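Long-range contact in thermosome subunit (Methanococcoides burtonii, PDB 3AQ1), which probably helps unfolded proteins to fold at the expense of ATP hydrolysis, as other group II chaperonins of the TCP-1 family do: residues 141-146 and 351-356. Sequence-based numbering, arbitrary orientation.
Sequences DGLKVN and VVIEDG
L143 and E354 bring the two backbones to 5.4 Å, CA to CA, where a short, weakly bonded strand at 144-145 passes the last turn of helix 332-355. The single hydrogen bond between the segments joins side chain to backbone: V145 N donates to E354 OE2 at 3.0 Å, fairly straight at 163° but from above the carboxylate plane, 36° out of it. E354 suits this place because its chain, extended beyond CG (chi2 178°), carries the carboxylate from the helix to the strand, while its methylene CG lies against L143 O at 3.6 Å. The other oxygen, OE1, forms a salt bridge with R450, which would help fix the group's rotation; an alanine here would probably leave V145 N without this acceptor and R450 without one carboxylate partner. I353 points its CB toward the strand, and with CG2 anti to the backbone N this methyl meets V145 CG2 at 3.8 Å, the side chains crossing at about a right angle; L143 CD1 lies farther from I353 CG2, at 4.3 Å. Branched aliphatic side chains suit this apolar patch, where V145 and I353 are buried. K144, partly exposed with its CB pointing away, can be long and polar, its aliphatic part alongside E354. G356 ends the helix with a positive phi, easy without a side chain, after D355, whose carboxylate also pairs with R450. The strand pairs antiparallel with 136-137, whose V136 touches L143 and V145, so the end of helix 332-355 meets this pair as well as helices 101-109, through L104 on I353, and 449-467.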
ATOM      1  N   ASP A 141     -13.279 -12.968  -5.956  1.00154.64           N
ATOM      2  CA  ASP A 141     -12.840 -11.782  -6.678  1.00161.93           C
ATOM      3  C   ASP A 141     -11.311 -11.750  -6.732  1.00154.05           C
ATOM      4  O   ASP A 141     -10.726 -11.286  -7.714  1.00154.19           O
ATOM      5  CB  ASP A 141     -13.396 -10.514  -6.021  1.00172.11           C
ATOM      6  CG  ASP A 141     -12.967  -9.247  -6.733  1.00179.30           C
ATOM      7  OD1 ASP A 141     -12.599  -9.321  -7.925  1.00181.32           O
ATOM      8  OD2 ASP A 141     -13.005  -8.174  -6.097  1.00181.50           O
ATOM      9  N   GLY A 142     -10.668 -12.251  -5.679  1.00141.71           N
ATOM     10  CA  GLY A 142      -9.223 -12.410  -5.675  1.00123.74           C
ATOM     11  C   GLY A 142      -8.534 -12.204  -4.339  1.00107.04           C
ATOM     12  O   GLY A 142      -9.177 -12.108  -3.300  1.00107.77           O
ATOM     13  N   LEU A 143      -7.206 -12.132  -4.385  1.00 91.07           N
ATOM     14  CA  LEU A 143      -6.360 -11.915  -3.214  1.00 73.53           C
ATOM     15  C   LEU A 143      -6.424 -10.495  -2.631  1.00 69.41           C
ATOM     16  O   LEU A 143      -6.528  -9.499  -3.363  1.00 72.54           O
ATOM     17  CB  LEU A 143      -4.917 -12.222  -3.592  1.00 67.78           C
ATOM     18  CG  LEU A 143      -4.640 -13.690  -3.885  1.00 66.84           C
ATOM     19  CD1 LEU A 143      -3.289 -13.866  -4.550  1.00 68.80           C
ATOM     20  CD2 LEU A 143      -4.706 -14.468  -2.597  1.00 57.55           C
ATOM     21  N   LYS A 144      -6.331 -10.410  -1.308  1.00 58.75           N
ATOM     22  CA  LYS A 144      -6.340  -9.130  -0.605  1.00 61.22           C
ATOM     23  C   LYS A 144      -5.104  -8.995   0.299  1.00 61.07           C
ATOM     24  O   LYS A 144      -4.776  -9.925   1.046  1.00 51.89           O
ATOM     25  CB  LYS A 144      -7.636  -8.981   0.206  1.00 61.89           C
ATOM     26  CG  LYS A 144      -7.685  -7.780   1.156  1.00 73.32           C
ATOM     27  CD  LYS A 144      -9.121  -7.519   1.643  1.00 89.74           C
ATOM     28  CE  LYS A 144      -9.207  -7.195   3.147  1.00 86.21           C
ATOM     29  NZ  LYS A 144     -10.614  -6.936   3.616  1.00 73.33           N
ATOM     30  N   VAL A 145      -4.413  -7.851   0.209  1.00 54.67           N
ATOM     31  CA  VAL A 145      -3.286  -7.550   1.098  1.00 46.61           C
ATOM     32  C   VAL A 145      -3.480  -6.235   1.855  1.00 53.15           C
ATOM     33  O   VAL A 145      -3.198  -5.164   1.330  1.00 51.08           O
ATOM     34  CB  VAL A 145      -1.957  -7.482   0.343  1.00 42.29           C
ATOM     35  CG1 VAL A 145      -0.844  -7.110   1.296  1.00 48.55           C
ATOM     36  CG2 VAL A 145      -1.646  -8.809  -0.338  1.00 44.52           C
ATOM     37  N   ASN A 146      -3.960  -6.315   3.092  1.00 58.25           N
ATOM     38  CA  ASN A 146      -4.235  -5.110   3.866  1.00 53.24           C
ATOM     39  C   ASN A 146      -3.043  -4.605   4.678  1.00 52.85           C
ATOM     40  O   ASN A 146      -2.915  -4.893   5.862  1.00 57.15           O
ATOM     41  CB  ASN A 146      -5.447  -5.304   4.770  1.00 58.52           C
ATOM     42  CG  ASN A 146      -5.802  -4.036   5.547  1.00 70.87           C
ATOM     43  OD1 ASN A 146      -5.079  -3.029   5.487  1.00 62.35           O
ATOM     44  ND2 ASN A 146      -6.917  -4.082   6.284  1.00 66.75           N
ATOM     45  N   VAL A 351      -0.011  -4.018  -3.500  1.00 53.69           N
ATOM     46  CA  VAL A 351      -0.816  -3.651  -4.653  1.00 52.95           C
ATOM     47  C   VAL A 351      -0.560  -4.544  -5.867  1.00 54.57           C
ATOM     48  O   VAL A 351      -1.483  -4.887  -6.588  1.00 56.73           O
ATOM     49  CB  VAL A 351      -0.608  -2.180  -5.022  1.00 54.89           C
ATOM     50  CG1 VAL A 351      -1.186  -1.889  -6.408  1.00 54.98           C
ATOM     51  CG2 VAL A 351      -1.219  -1.284  -3.939  1.00 43.31           C
ATOM     52  N   VAL A 352       0.688  -4.928  -6.092  1.00 52.00           N
ATOM     53  CA  VAL A 352       0.984  -5.842  -7.185  1.00 47.50           C
ATOM     54  C   VAL A 352       0.322  -7.202  -6.940  1.00 49.59           C
ATOM     55  O   VAL A 352      -0.325  -7.753  -7.832  1.00 53.68           O
ATOM     56  CB  VAL A 352       2.505  -6.012  -7.393  1.00 46.34           C
ATOM     57  CG1 VAL A 352       2.796  -7.178  -8.301  1.00 43.46           C
ATOM     58  CG2 VAL A 352       3.108  -4.745  -7.956  1.00 44.54           C
ATOM     59  N   ILE A 353       0.473  -7.734  -5.731  1.00 49.41           N
ATOM     60  CA  ILE A 353      -0.100  -9.034  -5.401  1.00 48.13           C
ATOM     61  C   ILE A 353      -1.617  -9.007  -5.577  1.00 55.71           C
ATOM     62  O   ILE A 353      -2.218  -9.961  -6.065  1.00 53.63           O
ATOM     63  CB  ILE A 353       0.285  -9.480  -3.974  1.00 50.13           C
ATOM     64  CG1 ILE A 353       1.761  -9.878  -3.936  1.00 49.88           C
ATOM     65  CG2 ILE A 353      -0.597 -10.643  -3.499  1.00 46.91           C
ATOM     66  CD1 ILE A 353       2.233 -10.355  -2.600  1.00 57.29           C
ATOM     67  N   GLU A 354      -2.237  -7.898  -5.197  1.00 56.42           N
ATOM     68  CA  GLU A 354      -3.670  -7.751  -5.407  1.00 59.16           C
ATOM     69  C   GLU A 354      -4.035  -7.752  -6.899  1.00 63.99           C
ATOM     70  O   GLU A 354      -4.881  -8.544  -7.323  1.00 63.09           O
ATOM     71  CB  GLU A 354      -4.208  -6.506  -4.691  1.00 50.00           C
ATOM     72  CG  GLU A 354      -4.341  -6.694  -3.192  1.00 53.96           C
ATOM     73  CD  GLU A 354      -4.828  -5.449  -2.470  1.00 62.34           C
ATOM     74  OE1 GLU A 354      -4.549  -4.323  -2.944  1.00 66.96           O
ATOM     75  OE2 GLU A 354      -5.484  -5.602  -1.414  1.00 58.74           O
ATOM     76  N   ASP A 355      -3.392  -6.885  -7.688  1.00 56.69           N
ATOM     77  CA  ASP A 355      -3.631  -6.831  -9.132  1.00 49.61           C
ATOM     78  C   ASP A 355      -3.375  -8.191  -9.770  1.00 53.61           C
ATOM     79  O   ASP A 355      -4.055  -8.570 -10.723  1.00 55.71           O
ATOM     80  CB  ASP A 355      -2.715  -5.811  -9.826  1.00 56.31           C
ATOM     81  CG  ASP A 355      -3.060  -4.357  -9.500  1.00 63.57           C
ATOM     82  OD1 ASP A 355      -4.182  -4.077  -9.018  1.00 60.41           O
ATOM     83  OD2 ASP A 355      -2.184  -3.492  -9.745  1.00 62.85           O
ATOM     84  N   GLY A 356      -2.383  -8.916  -9.254  1.00 58.61           N
ATOM     85  CA  GLY A 356      -1.953 -10.169  -9.855  1.00 52.90           C
ATOM     86  C   GLY A 356      -1.119  -9.944 -11.105  1.00 65.98           C
ATOM     87  O   GLY A 356      -0.663 -10.896 -11.745  1.00 67.27           O
TER